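Local coordinates for protein halorhodopsin (PDB 2JAF) that pumps chloride ions across the cell membrane, probably inward, using light absorbed by its retinal chromophore, at residues R103-W106 and G107-L110; F160-A163 and F164-I167. The protein carries 2 engineered substitutions. All blocks are in the same frame, centred on the assembly; numbering follows the deposited sequence.

Contact 1 (R103-W106 and G107-L110); sequences RSQW and GRYL. With PLM (palmitic acid), chain E; PLM (palmitic acid), chain D.
Q105 and R108 run side by side and meet at their polar ends, where R108 NE donates to Q105 OE1 over 2.8 Å in an almost straight bond. The amide oxygen lies in the guanidinium plane, whereas NE stands well above the carbonyl plane, and the two flat groups are twisted 51° apart. Beside this pair, R108 N also bonds to Q105 O at 3.1 Å, a second grip. That carbonyl serves as a floor for the Y109 ring, Q105 O sitting 3.8 Å from the plane of the ring, beneath its centre. An inverse gamma turn centred on Q105, with a weak W106 N to S104 O bond, lies where the chain leaves strand 101-104, paired antiparallel with 87-90, and enters helix 106-127 of the seven-helix retinal-protein fold. W106 O accepts a hydrogen bond from L110 N, 3.1 Å away. With W106 CG between the backbone N and the carbonyl carbon (chi1 62°), the indole is set alongside L110, its CZ3 3.9 Å from L110 CD2, which approaches the ring at its edge. Over one indole face lies the palmitic acid of chain E, its C2 3.5 Å from W106 NE1. Replacing W106 by an alanine is likely to open a gap, leaving L110 CD2 and the first carbons of this palmitic acid without the indole beside them. L110 CD2 also touches C4 of the chain D palmitic acid at 3.7 Å. Further out, S231 OG bonds to both Q105 NE2 and R108 NH2, and Y77 OH takes R108 NH1, fixing how the amide and guanidinium are turned. The E219 carboxylate holds S104 OG through one oxygen and Y109 OH through the other, while W106 rests on L149 and M153 of helix 131-153.

Contact 2 (F160-A163 and F164-I167); sequences FRWA and FYAI. With BOG (octyl beta-D-glucopyranoside), chain F; RET (retinal), chain G.
F164 N bonds to F160 O at 3.1 Å in the regular helical pattern of 158-180, and F164 CD2 comes to 3.3 Å from F160 O, meeting that carbonyl obliquely. The ring packs against G79 of the second subunit, which also receives A163 and I167 on its L78. Y165, one residue on, has its CG anti to the backbone N (chi1 178°), which stands the phenol beside W162. The indole presents its six-membered edge to the phenol face, a T-shaped pair with centroids 5.0 Å apart and planes at 59°. Retinal lies over the opposite face, with C3 3.6 Å from Y165 CD2. W162 in turn carries the octyl glucoside tail on one face, and its NE1 donates to the sugar O2 at 2.8 Å. A166 N bonds to W162 O, and I167 N to A163 O; I167 CG1 also closes on that A163 carbonyl, at 3.4 Å from its O. With its polar hydroxyl taken up by P211 O and both faces clasped, the phenol of Y165 probably has little freedom to turn and offers retinal mainly van der Waals contact through its ring face.

Overall arrangement
Contact 1 comes first along the chain, and the two do not touch: their centres are 16 Å apart and their nearest atoms about 7 Å. Retinal lies against contact 2 and near contact 1. Y165 of contact 2 belongs to its pocket and packs on the ring, whereas the side chain of Y109 in contact 1 comes only to about 5 Å from the chromophore. E219 links the two indirectly: its carboxylate bonds to S104 and Y109 of contact 1, and its backbone oxygen takes R161 NH2 of contact 2. Palmitic acid touches both, at W106 and L110 in contact 1 and at F164 in contact 2, but octyl glucoside and the second subunit reach contact 2.

Contact 1 (R103-W106 and G107-L110)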
loop_
_atom_site.group_PDB
_atom_site.type_symbol
_atom_site.label_atom_id
_atom_site.label_comp_id
_atom_site.label_asym_id
_atom_site.label_seq_id
_atom_site.Cartn_x
_atom_site.Cartn_y
_atom_site.Cartn_z
ATOM N N ARG A 103 11.914 12.178 21.402
ATOM C CA ARG A 103 10.578 12.195 20.825
ATOM C C ARG A 103 10.658 12.058 19.307
ATOM O O ARG A 103 11.264 12.895 18.629
ATOM C CB ARG A 103 9.882 13.506 21.212
ATOM C CG ARG A 103 8.490 13.699 20.646
ATOM C CD ARG A 103 7.947 15.064 21.056
ATOM N NE ARG A 103 7.586 15.104 22.469
ATOM C CZ ARG A 103 6.357 14.894 22.930
ATOM N NH1 ARG A 103 5.364 14.633 22.087
ATOM N NH2 ARG A 103 6.121 14.946 24.233
ATOM N N SER A 104 10.042 11.003 18.778
ATOM C CA SER A 104 10.042 10.748 17.340
ATOM C C SER A 104 8.654 10.921 16.731
ATOM O O SER A 104 7.731 10.180 17.056
ATOM C CB SER A 104 10.541 9.328 17.056
ATOM O OG SER A 104 10.435 9.019 15.675
ATOM N N GLN A 105 8.513 11.906 15.851
ATOM C CA GLN A 105 7.238 12.158 15.184
ATOM C C GLN A 105 7.189 11.216 13.988
ATOM O O GLN A 105 7.165 11.652 12.836
ATOM C CB GLN A 105 7.159 13.616 14.711
ATOM C CG GLN A 105 7.312 14.650 15.824
ATOM C CD GLN A 105 7.129 16.082 15.336
ATOM O OE1 GLN A 105 7.690 16.479 14.313
ATOM N NE2 GLN A 105 6.355 16.866 16.077
ATOM N N TRP A 106 7.176 9.917 14.269
ATOM C CA TRP A 106 7.169 8.918 13.209
ATOM C C TRP A 106 5.926 8.928 12.329
ATOM O O TRP A 106 5.929 8.357 11.237
ATOM C CB TRP A 106 7.404 7.513 13.781
ATOM C CG TRP A 106 6.381 7.016 14.753
ATOM C CD1 TRP A 106 6.461 7.051 16.119
ATOM C CD2 TRP A 106 5.157 6.346 14.440
ATOM N NE1 TRP A 106 5.365 6.438 16.670
ATOM C CE2 TRP A 106 4.547 5.995 15.663
ATOM C CE3 TRP A 106 4.514 6.005 13.241
ATOM C CZ2 TRP A 106 3.325 5.320 15.726
ATOM C CZ3 TRP A 106 3.298 5.335 13.303
ATOM C CH2 TRP A 106 2.718 4.999 14.540
ATOM N N GLY A 107 4.866 9.576 12.801
ATOM C CA GLY A 107 3.663 9.659 11.999
ATOM C C GLY A 107 3.925 10.484 10.748
ATOM O O GLY A 107 3.241 10.329 9.737
ATOM N N ARG A 108 4.911 11.374 10.798
ATOM C CA ARG A 108 5.208 12.166 9.606
ATOM C C ARG A 108 5.696 11.228 8.510
ATOM O O ARG A 108 5.198 11.247 7.383
ATOM C CB ARG A 108 6.297 13.206 9.883
ATOM C CG ARG A 108 5.882 14.410 10.707
ATOM C CD ARG A 108 7.044 15.409 10.784
ATOM N NE ARG A 108 6.774 16.570 11.625
ATOM C CZ ARG A 108 6.118 17.662 11.234
ATOM N NH1 ARG A 108 5.645 17.763 9.993
ATOM N NH2 ARG A 108 5.958 18.664 12.081
ATOM N N TYR A 109 6.669 10.392 8.858
ATOM C CA TYR A 109 7.264 9.466 7.909
ATOM C C TYR A 109 6.225 8.509 7.345
ATOM O O TYR A 109 6.213 8.221 6.144
ATOM C CB TYR A 109 8.423 8.712 8.590
ATOM C CG TYR A 109 9.250 9.608 9.502
ATOM C CD1 TYR A 109 9.518 10.937 9.155
ATOM C CD2 TYR A 109 9.736 9.143 10.725
ATOM C CE1 TYR A 109 10.241 11.778 10.003
ATOM C CE2 TYR A 109 10.460 9.976 11.579
ATOM C CZ TYR A 109 10.708 11.293 11.213
ATOM O OH TYR A 109 11.413 12.124 12.056
ATOM N N LEU A 110 5.324 8.039 8.203
ATOM C CA LEU A 110 4.278 7.123 7.774
ATOM C C LEU A 110 3.277 7.744 6.793
ATOM O O LEU A 110 2.958 7.157 5.756
ATOM C CB LEU A 110 3.505 6.599 8.988
ATOM C CG LEU A 110 2.361 5.645 8.631
ATOM C CD1 LEU A 110 2.947 4.343 8.081
ATOM C CD2 LEU A 110 1.502 5.371 9.860
HETATM C C1 PLM E . 6.580 2.868 18.100
HETATM O O1 PLM E . 5.822 3.439 18.909
HETATM O O2 PLM E . 7.535 2.150 18.469
HETATM C C2 PLM E . 6.310 3.073 16.618
HETATM C C3 PLM E . 5.776 1.898 15.803
HETATM C C4 PLM E . 5.558 2.391 14.376
HETATM C C5 PLM E . 5.020 1.365 13.395
HETATM C C6 PLM E . 3.511 1.235 13.439
HETATM C C7 PLM E . 2.841 1.618 12.132
HETATM C C8 PLM E . 1.337 1.463 12.216
HETATM C C9 PLM E . 0.695 1.831 10.887
HETATM C CA PLM E . -0.816 1.689 10.919
HETATM C CB PLM E . -1.583 1.809 9.610
HETATM C CC PLM E . -1.249 0.783 8.540
HETATM C CD PLM E . -2.125 0.992 7.321
HETATM C CE PLM E . -1.793 -0.035 6.239
HETATM C CF PLM E . -1.817 0.677 4.892
HETATM C CG PLM E . -1.481 -0.276 3.756
HETATM C C1 PLM D . -2.462 9.042 10.058
HETATM O O1 PLM D . -3.000 8.960 11.175
HETATM O O2 PLM D . -2.454 10.106 9.400
HETATM C C2 PLM D . -1.798 7.790 9.511
HETATM C C3 PLM D . -2.169 7.405 8.082
HETATM C C4 PLM D . -1.386 6.152 7.720
HETATM C C5 PLM D . -1.722 5.726 6.307
HETATM C C6 PLM D . -0.501 5.587 5.431
HETATM C C7 PLM D . -0.986 4.884 4.179
HETATM C C8 PLM D . 0.127 4.661 3.182
HETATM C C9 PLM D . -0.444 3.984 1.948
HETATM C CA PLM D . 0.641 3.710 0.925
HETATM C CB PLM D . 0.241 3.408 -0.513
HETATM C CC PLM D . -0.498 4.495 -1.277
HETATM C CD PLM D . -0.742 4.004 -2.692
HETATM C CE PLM D . -1.471 5.063 -3.520
HETATM C CF PLM D . -1.886 4.434 -4.843
HETATM C CG PLM D . -2.609 5.449 -5.714
#

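Contact 2 (F160-A163 and F164-I167)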
loop_
_atom_site.group_PDB
_atom_site.type_symbol
_atom_site.label_atom_id
_atom_site.label_comp_id
_atom_site.label_asym_id
_atom_site.label_seq_id
_atom_site.Cartn_x
_atom_site.Cartn_y
_atom_site.Cartn_z
ATOM N N PHE A 160 22.968 0.924 11.424
ATOM C CA PHE A 160 21.754 0.585 10.696
ATOM C C PHE A 160 20.817 1.770 10.486
ATOM O O PHE A 160 20.123 1.836 9.469
ATOM C CB PHE A 160 21.033 -0.568 11.395
ATOM C CG PHE A 160 21.835 -1.841 11.420
ATOM C CD1 PHE A 160 22.208 -2.459 10.232
ATOM C CD2 PHE A 160 22.229 -2.412 12.627
ATOM C CE1 PHE A 160 22.967 -3.634 10.243
ATOM C CE2 PHE A 160 22.988 -3.589 12.652
ATOM C CZ PHE A 160 23.358 -4.199 11.464
ATOM N N ARG A 161 20.795 2.707 11.432
ATOM C CA ARG A 161 19.953 3.893 11.279
ATOM C C ARG A 161 20.415 4.641 10.026
ATOM O O ARG A 161 19.604 5.022 9.181
ATOM C CB ARG A 161 20.074 4.818 12.497
ATOM C CG ARG A 161 19.457 4.275 13.779
ATOM C CD ARG A 161 19.627 5.257 14.937
ATOM N NE ARG A 161 18.903 6.521 14.750
ATOM C CZ ARG A 161 17.604 6.689 14.992
ATOM N NH1 ARG A 161 16.871 5.675 15.434
ATOM N NH2 ARG A 161 17.033 7.875 14.801
ATOM N N TRP A 162 21.723 4.840 9.902
ATOM C CA TRP A 162 22.255 5.554 8.749
ATOM C C TRP A 162 22.248 4.748 7.459
ATOM O O TRP A 162 22.180 5.322 6.366
ATOM C CB TRP A 162 23.659 6.082 9.056
ATOM C CG TRP A 162 23.615 7.289 9.954
ATOM C CD1 TRP A 162 23.890 7.329 11.290
ATOM C CD2 TRP A 162 23.225 8.621 9.583
ATOM N NE1 TRP A 162 23.693 8.602 11.775
ATOM C CE2 TRP A 162 23.286 9.415 10.752
ATOM C CE3 TRP A 162 22.828 9.218 8.379
ATOM C CZ2 TRP A 162 22.962 10.783 10.755
ATOM C CZ3 TRP A 162 22.504 10.582 8.377
ATOM C CH2 TRP A 162 22.575 11.346 9.564
ATOM N N ALA A 163 22.321 3.424 7.561
ATOM C CA ALA A 163 22.275 2.607 6.355
ATOM C C ALA A 163 20.878 2.755 5.737
ATOM O O ALA A 163 20.732 2.819 4.515
ATOM C CB ALA A 163 22.568 1.139 6.690
ATOM N N PHE A 164 19.846 2.820 6.579
ATOM C CA PHE A 164 18.484 2.992 6.068
ATOM C C PHE A 164 18.352 4.383 5.439
ATOM O O PHE A 164 17.691 4.556 4.409
ATOM C CB PHE A 164 17.447 2.839 7.188
ATOM C CG PHE A 164 17.005 1.415 7.432
ATOM C CD1 PHE A 164 16.447 0.656 6.404
ATOM C CD2 PHE A 164 17.120 0.844 8.701
ATOM C CE1 PHE A 164 16.002 -0.656 6.635
ATOM C CE2 PHE A 164 16.681 -0.466 8.945
ATOM C CZ PHE A 164 16.121 -1.215 7.911
ATOM N N TYR A 165 18.977 5.372 6.070
ATOM C CA TYR A 165 18.937 6.742 5.562
ATOM C C TYR A 165 19.540 6.748 4.162
ATOM O O TYR A 165 19.002 7.374 3.253
ATOM C CB TYR A 165 19.721 7.675 6.498
ATOM C CG TYR A 165 19.795 9.129 6.057
ATOM C CD1 TYR A 165 20.734 9.549 5.108
ATOM C CD2 TYR A 165 18.949 10.087 6.615
ATOM C CE1 TYR A 165 20.828 10.903 4.731
ATOM C CE2 TYR A 165 19.030 11.436 6.242
ATOM C CZ TYR A 165 19.970 11.834 5.303
ATOM O OH TYR A 165 20.033 13.156 4.927
ATOM N N ALA A 166 20.650 6.031 3.987
ATOM C CA ALA A 166 21.311 5.960 2.686
ATOM C C ALA A 166 20.435 5.293 1.615
ATOM O O ALA A 166 20.358 5.766 0.480
ATOM C CB ALA A 166 22.658 5.207 2.825
ATOM N N ILE A 167 19.787 4.184 1.961
ATOM C CA ILE A 167 18.927 3.490 1.006
ATOM C C ILE A 167 17.721 4.358 0.654
ATOM O O ILE A 167 17.263 4.374 -0.488
ATOM C CB ILE A 167 18.437 2.135 1.567
ATOM C CG1 ILE A 167 19.623 1.187 1.746
ATOM C CG2 ILE A 167 17.433 1.498 0.609
ATOM C CD1 ILE A 167 20.318 0.827 0.442
HETATM C C1 BOG F . 26.801 10.281 13.606
HETATM O O1 BOG F . 26.689 9.150 12.737
HETATM C C2 BOG F . 25.607 10.306 14.618
HETATM O O2 BOG F . 24.365 10.351 13.908
HETATM C C3 BOG F . 25.760 11.541 15.561
HETATM O O3 BOG F . 24.683 11.593 16.493
HETATM C C4 BOG F . 27.113 11.432 16.307
HETATM O O4 BOG F . 27.295 12.543 17.190
HETATM C C5 BOG F . 28.287 11.378 15.272
HETATM O O5 BOG F . 28.084 10.243 14.363
HETATM C C6 BOG F . 29.642 11.245 15.991
HETATM O O6 BOG F . 29.859 9.922 16.494
HETATM C "C1'" BOG F . 27.752 9.084 11.786
HETATM C "C2'" BOG F . 27.326 8.251 10.605
HETATM C "C3'" BOG F . 27.032 9.169 9.449
HETATM C "C4'" BOG F . 26.600 8.418 8.207
HETATM C "C5'" BOG F . 26.311 9.386 7.068
HETATM C "C6'" BOG F . 25.546 8.691 5.954
HETATM C "C7'" BOG F . 25.243 9.621 4.814
HETATM C "C8'" BOG F . 24.483 8.886 3.734
HETATM C C1 RET G . 13.828 11.116 4.883
HETATM C C2 RET G . 15.065 10.435 5.640
HETATM C C3 RET G . 15.881 9.396 4.833
HETATM C C4 RET G . 16.492 10.059 3.515
HETATM C C5 RET G . 15.453 10.856 2.630
HETATM C C6 RET G . 14.144 11.395 3.267
HETATM C C7 RET G . 13.147 12.052 2.355
HETATM C C8 RET G . 11.882 12.511 2.554
HETATM C C9 RET G . 11.150 13.333 1.627
HETATM C C10 RET G . 9.939 13.729 2.198
HETATM C C11 RET G . 9.021 14.546 1.574
HETATM C C12 RET G . 7.860 14.937 2.260
HETATM C C13 RET G . 6.801 15.730 1.655
HETATM C C14 RET G . 5.707 15.944 2.543
HETATM C C15 RET G . 4.488 16.471 2.188
HETATM C C16 RET G . 12.656 10.086 5.077
HETATM C C17 RET G . 13.525 12.480 5.693
HETATM C C18 RET G . 15.848 11.052 1.174
HETATM C C19 RET G . 11.792 13.836 0.215
HETATM C C20 RET G . 6.898 16.299 0.227
#